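Local coordinates for protein putrescine aminotransferase (Halomonas elongata DSM 2581, PDB 6GWI) that probably transfers amino groups from putrescine and similar amines to keto acceptors, using pyridoxal-5'-phosphate as its cofactor, at residues Gly388-Lys393 / Val415-Ile420; Gly398-Asp403 / Asp444-Gln449. All coordinates share one frame; numbering follows the deposited sequence.

Interaction 1. Residues Gly388-Lys393 / Val415-Ile420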
loop_
_atom_site.group_PDB
_atom_site.type_symbol
_atom_site.label_atom_id
_atom_site.label_comp_id
_atom_site.label_asym_id
_atom_site.label_seq_id
_atom_site.Cartn_x
_atom_site.Cartn_y
_atom_site.Cartn_z
ATOM N N GLY B 388 19.567 35.962 9.507
ATOM C CA GLY B 388 18.826 34.752 9.228
ATOM C C GLY B 388 18.474 33.933 10.447
ATOM O O GLY B 388 17.963 32.817 10.298
ATOM N N GLN B 389 18.729 34.450 11.649
ATOM C CA GLN B 389 18.487 33.681 12.862
ATOM C C GLN B 389 17.025 33.259 12.946
ATOM O O GLN B 389 16.116 34.035 12.639
ATOM C CB GLN B 389 18.853 34.522 14.091
ATOM C CG GLN B 389 19.996 33.973 14.927
ATOM C CD GLN B 389 19.589 32.780 15.768
ATOM O OE1 GLN B 389 18.475 32.723 16.291
ATOM N NE2 GLN B 389 20.491 31.815 15.901
ATOM N N ARG B 390 16.807 32.020 13.377
ATOM C CA ARG B 390 15.463 31.497 13.555
ATOM C C ARG B 390 14.849 32.003 14.855
ATOM O O ARG B 390 15.550 32.310 15.823
ATOM C CB ARG B 390 15.476 29.966 13.571
ATOM C CG ARG B 390 15.953 29.306 12.291
ATOM C CD ARG B 390 14.880 29.381 11.215
ATOM N NE ARG B 390 15.100 28.406 10.152
ATOM C CZ ARG B 390 14.333 28.284 9.074
ATOM N NH1 ARG B 390 13.282 29.077 8.904
ATOM N NH2 ARG B 390 14.615 27.363 8.164
ATOM N N PHE B 391 13.520 32.087 14.865
ATOM C CA PHE B 391 12.798 32.107 16.129
ATOM C C PHE B 391 13.142 30.856 16.928
ATOM O O PHE B 391 13.370 29.779 16.370
ATOM C CB PHE B 391 11.289 32.190 15.894
ATOM C CG PHE B 391 10.811 33.554 15.473
ATOM C CD1 PHE B 391 10.680 34.570 16.407
ATOM C CD2 PHE B 391 10.485 33.821 14.153
ATOM C CE1 PHE B 391 10.238 35.826 16.033
ATOM C CE2 PHE B 391 10.041 35.078 13.772
ATOM C CZ PHE B 391 9.920 36.081 14.715
ATOM N N ASP B 392 13.180 31.006 18.250
ATOM C CA ASP B 392 13.489 29.881 19.123
ATOM C C ASP B 392 12.537 28.724 18.846
ATOM O O ASP B 392 11.340 28.922 18.625
ATOM C CB ASP B 392 13.394 30.319 20.584
ATOM C CG ASP B 392 14.134 31.618 20.850
ATOM O OD1 ASP B 392 15.360 31.574 21.077
ATOM O OD2 ASP B 392 13.489 32.687 20.804
ATOM N N LYS B 393 13.084 27.502 18.856
ATOM C CA LYS B 393 12.295 26.328 18.494
ATOM C C LYS B 393 11.031 26.208 19.337
ATOM O O LYS B 393 9.969 25.834 18.826
ATOM C CB LYS B 393 13.144 25.062 18.641
ATOM C CG LYS B 393 12.531 23.827 17.992
ATOM C CD LYS B 393 13.387 22.578 18.188
ATOM C CE LYS B 393 14.711 22.663 17.443
ATOM N NZ LYS B 393 15.421 21.350 17.421
ATOM N N VAL B 415 6.927 22.841 8.021
ATOM C CA VAL B 415 7.951 21.861 8.374
ATOM C C VAL B 415 8.957 22.626 9.225
ATOM O O VAL B 415 9.776 23.388 8.700
ATOM C CB VAL B 415 8.613 21.228 7.147
ATOM C CG1 VAL B 415 9.674 20.218 7.579
ATOM C CG2 VAL B 415 7.560 20.563 6.260
ATOM N N GLY B 416 8.896 22.430 10.536
ATOM C CA GLY B 416 9.602 23.325 11.435
ATOM C C GLY B 416 9.146 24.751 11.188
ATOM O O GLY B 416 7.954 25.073 11.284
ATOM N N ASP B 417 10.091 25.623 10.833
ATOM C CA ASP B 417 9.800 27.020 10.540
ATOM C C ASP B 417 9.812 27.310 9.040
ATOM O O ASP B 417 10.059 28.447 8.624
ATOM C CB ASP B 417 10.795 27.925 11.269
ATOM C CG ASP B 417 10.500 28.043 12.759
ATOM O OD1 ASP B 417 9.440 27.556 13.206
ATOM O OD2 ASP B 417 11.333 28.625 13.485
ATOM N N THR B 418 9.553 26.293 8.222
ATOM C CA THR B 418 9.405 26.436 6.779
ATOM C C THR B 418 7.935 26.254 6.416
ATOM O O THR B 418 7.341 25.222 6.740
ATOM C CB THR B 418 10.264 25.413 6.032
ATOM O OG1 THR B 418 11.626 25.526 6.461
ATOM C CG2 THR B 418 10.178 25.628 4.523
ATOM N N MET B 419 7.354 27.252 5.759
ATOM C CA MET B 419 5.999 27.145 5.233
ATOM C C MET B 419 6.063 26.599 3.811
ATOM O O MET B 419 6.993 26.912 3.065
ATOM C CB MET B 419 5.307 28.509 5.245
ATOM C CG MET B 419 5.402 29.255 6.575
ATOM S SD MET B 419 4.860 28.298 8.006
ATOM C CE MET B 419 3.138 28.007 7.607
ATOM N N ILE B 420 5.088 25.763 3.443
ATOM C CA ILE B 420 5.087 25.107 2.141
ATOM C C ILE B 420 3.690 25.153 1.535
ATOM O O ILE B 420 2.681 25.081 2.244
ATOM C CB ILE B 420 5.583 23.640 2.234
ATOM C CG1 ILE B 420 4.691 22.829 3.178
ATOM C CG2 ILE B 420 7.038 23.596 2.693
ATOM C CD1 ILE B 420 5.002 21.346 3.200
#

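Interaction 2. Residues Gly398-Asp403 / Asp444-Gln449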
loop_
_atom_site.group_PDB
_atom_site.type_symbol
_atom_site.label_atom_id
_atom_site.label_comp_id
_atom_site.label_asym_id
_atom_site.label_seq_id
_atom_site.Cartn_x
_atom_site.Cartn_y
_atom_site.Cartn_z
ATOM N N GLY B 398 6.536 28.282 12.882
ATOM C CA GLY B 398 5.912 27.692 11.709
ATOM C C GLY B 398 4.529 27.135 11.995
ATOM O O GLY B 398 3.588 27.355 11.227
ATOM N N ASN B 399 4.387 26.402 13.102
ATOM C CA ASN B 399 3.078 25.865 13.463
ATOM C C ASN B 399 2.082 26.984 13.737
ATOM O O ASN B 399 0.897 26.865 13.403
ATOM C CB ASN B 399 3.198 24.951 14.682
ATOM C CG ASN B 399 4.008 23.705 14.398
ATOM O OD1 ASN B 399 4.267 23.367 13.242
ATOM N ND2 ASN B 399 4.402 23.005 15.452
ATOM N N LEU B 400 2.537 28.070 14.367
ATOM C CA LEU B 400 1.656 29.208 14.608
ATOM C C LEU B 400 1.195 29.825 13.294
ATOM O O LEU B 400 0.004 30.099 13.108
ATOM C CB LEU B 400 2.365 30.252 15.471
ATOM C CG LEU B 400 1.564 31.526 15.751
ATOM C CD1 LEU B 400 0.239 31.209 16.434
ATOM C CD2 LEU B 400 2.385 32.484 16.603
ATOM N N CYS B 401 2.131 30.062 12.371
ATOM C CA CYS B 401 1.755 30.572 11.058
ATOM C C CYS B 401 0.794 29.620 10.356
ATOM O O CYS B 401 -0.173 30.059 9.725
ATOM C CB CYS B 401 3.002 30.794 10.204
ATOM S SG CYS B 401 2.670 31.628 8.639
ATOM N N ARG B 402 1.049 28.312 10.457
ATOM C CA ARG B 402 0.173 27.316 9.846
ATOM C C ARG B 402 -1.247 27.409 10.392
ATOM O O ARG B 402 -2.221 27.376 9.631
ATOM C CB ARG B 402 0.744 25.918 10.088
ATOM C CG ARG B 402 -0.153 24.769 9.651
ATOM C CD ARG B 402 0.279 23.484 10.332
ATOM N NE ARG B 402 -0.040 23.518 11.756
ATOM C CZ ARG B 402 0.492 22.709 12.664
ATOM N NH1 ARG B 402 1.385 21.796 12.304
ATOM N NH2 ARG B 402 0.133 22.820 13.936
ATOM N N ASP B 403 -1.387 27.473 11.718
ATOM C CA ASP B 403 -2.716 27.527 12.317
ATOM C C ASP B 403 -3.406 28.847 11.999
ATOM O O ASP B 403 -4.628 28.889 11.812
ATOM C CB ASP B 403 -2.621 27.317 13.828
ATOM C CG ASP B 403 -2.031 25.967 14.190
ATOM O OD1 ASP B 403 -2.066 25.055 13.341
ATOM O OD2 ASP B 403 -1.540 25.815 15.325
ATOM N N ASP B 444 1.521 38.490 9.004
ATOM C CA ASP B 444 1.348 39.667 9.847
ATOM C C ASP B 444 0.948 39.267 11.263
ATOM O O ASP B 444 1.541 39.727 12.245
ATOM C CB ASP B 444 0.291 40.599 9.249
ATOM C CG ASP B 444 0.727 41.218 7.937
ATOM O OD1 ASP B 444 1.936 41.187 7.628
ATOM O OD2 ASP B 444 -0.146 41.745 7.217
ATOM N N GLU B 445 -0.073 38.413 11.386
ATOM C CA GLU B 445 -0.554 38.018 12.705
ATOM C C GLU B 445 0.470 37.162 13.440
ATOM O O GLU B 445 0.561 37.230 14.672
ATOM C CB GLU B 445 -1.889 37.277 12.581
ATOM C CG GLU B 445 -3.044 38.173 12.135
ATOM C CD GLU B 445 -4.213 37.406 11.532
ATOM O OE1 GLU B 445 -4.115 36.171 11.375
ATOM O OE2 GLU B 445 -5.239 38.048 11.218
ATOM N N THR B 446 1.248 36.357 12.710
ATOM C CA THR B 446 2.314 35.584 13.338
ATOM C C THR B 446 3.385 36.502 13.916
ATOM O O THR B 446 3.795 36.349 15.071
ATOM C CB THR B 446 2.936 34.621 12.324
ATOM O OG1 THR B 446 1.929 33.738 11.814
ATOM C CG2 THR B 446 4.051 33.804 12.969
ATOM N N ALA B 447 3.854 37.463 13.117
ATOM C CA ALA B 447 4.908 38.357 13.580
ATOM C C ALA B 447 4.459 39.156 14.796
ATOM O O ALA B 447 5.227 39.332 15.749
ATOM C CB ALA B 447 5.337 39.293 12.451
ATOM N N ARG B 448 3.219 39.655 14.784
ATOM C CA ARG B 448 2.736 40.429 15.921
ATOM C C ARG B 448 2.713 39.582 17.192
ATOM O O ARG B 448 3.150 40.031 18.258
ATOM C CB ARG B 448 1.348 41.016 15.642
ATOM C CG ARG B 448 1.401 42.383 14.960
ATOM C CD ARG B 448 0.032 43.050 14.808
ATOM N NE ARG B 448 -0.958 42.313 14.029
ATOM C CZ ARG B 448 -1.231 42.536 12.745
ATOM N NH1 ARG B 448 -0.578 43.471 12.064
ATOM N NH2 ARG B 448 -2.166 41.819 12.137
ATOM N N GLN B 449 2.206 38.349 17.097
ATOM C CA GLN B 449 2.064 37.521 18.289
ATOM C C GLN B 449 3.406 37.133 18.899
ATOM O O GLN B 449 3.512 37.016 20.125
ATOM C CB GLN B 449 1.279 36.250 17.962
ATOM C CG GLN B 449 1.169 35.301 19.147
ATOM C CD GLN B 449 0.098 34.247 18.973
ATOM O OE1 GLN B 449 -0.841 34.414 18.194
ATOM N NE2 GLN B 449 0.237 33.143 19.700
#

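Interaction 1. Residues Gly388-Lys393 / Val415-Ile420
A polar contact between a loop and a hairpin turn brings Arg390 and Phe391 against Asp417 and Thr418 at the hairpin end of the antiparallel sheet formed by strands 367-373, 376-381, 418-421 and 413-415. The burial is modest, 166 Å² summed over both sides, and falls mostly on Arg390 and Asp417. The arginine and aspartate side chains run alongside one another but head opposite ways, so the charges do not pair: Arg390 NH1 comes within 3.6 Å of Asp417 CB but remains 5.0 Å from its OD2, and the guanidinium and carboxylate planes are 68° apart. NH1 also approaches the backbone O of Asp417, at 3.3 Å, obliquely to the guanidinium plane. The bend at chi2 (-75°) turns the arginine chain along the turn, where NH2 lies 3.9 Å from Thr418 OG1. Glu380 links these two groups, since its OE1 forms a salt bridge with Arg390 NH2 and a hydrogen bond with Thr418 OG1, while NH1 is bonded to Leu381 O. On the hairpin side, Val415 to Thr418 make a type II' turn closed by two backbone bonds, Val415 N to Thr418 O at 2.7 Å and Thr418 N to Val415 O at 3.0 Å. This is a two-residue beta hairpin, and the positive phi of Gly416 (56°) suits the glycine found there. It belongs to the C-terminal part of the class III aminotransferase fold. One carboxylate oxygen of Asp417, OD1, accepts a hydrogen bond from Gly398 N at the start of helix 397-407, where the amides would probably favour a negative carboxylate. The second oxygen, OD2, lies 3.7 Å from the carbonyl O of Phe391, whose ring leads away from the turn toward Ala383 and Ala397.

Interaction 2. Residues Gly398-Asp403 / Asp444-Gln449
Leu400 lays both its methyls against the side-chain amide of Gln449, the two chains crossing at a slant. CD2 is 3.7 Å from Gln449 CD, and CD1 is 3.8 Å from NE2. With CG anti to the backbone N (chi1 178°), the branch is carried across to helix 429-450, and CD2 also approaches Thr446 CG2, at 4.2 Å. With an alanine at this position, both methyls would be gone, and the Gln449 amide would probably lose the surface it lies on and be freer to turn at the solvent-facing margin. Further in, Thr446 OG1 touches the backbone of the facing helix, lying 3.3 Å from Cys401 CA; the hydroxyl is bonded to Ala442 O one turn back in its own helix. Here helix 397-407 packs on the C-terminal helix 429-450. The short segments cross steeply, their N-to-C directions 136° apart and so nearer antiparallel than parallel, with axes 9.2 Å apart, and the CA atoms of Cys401 and Thr446 are just 5.5 Å from each other. Apolar packing is added by Leu404 on Thr446, Leu443 on Cys401 and Leu450 on Leu400. Pointing away from the facing helix, Arg402 forms a salt bridge to Asp403, NE and NH2 both donating to OD1, and packs on Lys87 of the second subunit.

From the N terminus, the chain passes 388-393, helix segment 398-403, hairpin segment 415-420 and finally 444-449 in the last helix. Interaction 1 closes a loop of 21 intervening residues that contains 398-403; interaction 2 closes one of 40 that contains 415-420. The two closures therefore cross, with segments alternating. Their centres are 11 Å apart, and Met419 gives direct contact between them: its SD is 3.6 Å from Gly398 O and its CE 3.8 Å from Cys401 SG. Helix 397-407 thus lies between the antiparallel sheet and the C-terminal helix, with the 388-393 loop drawn in at the hairpin end.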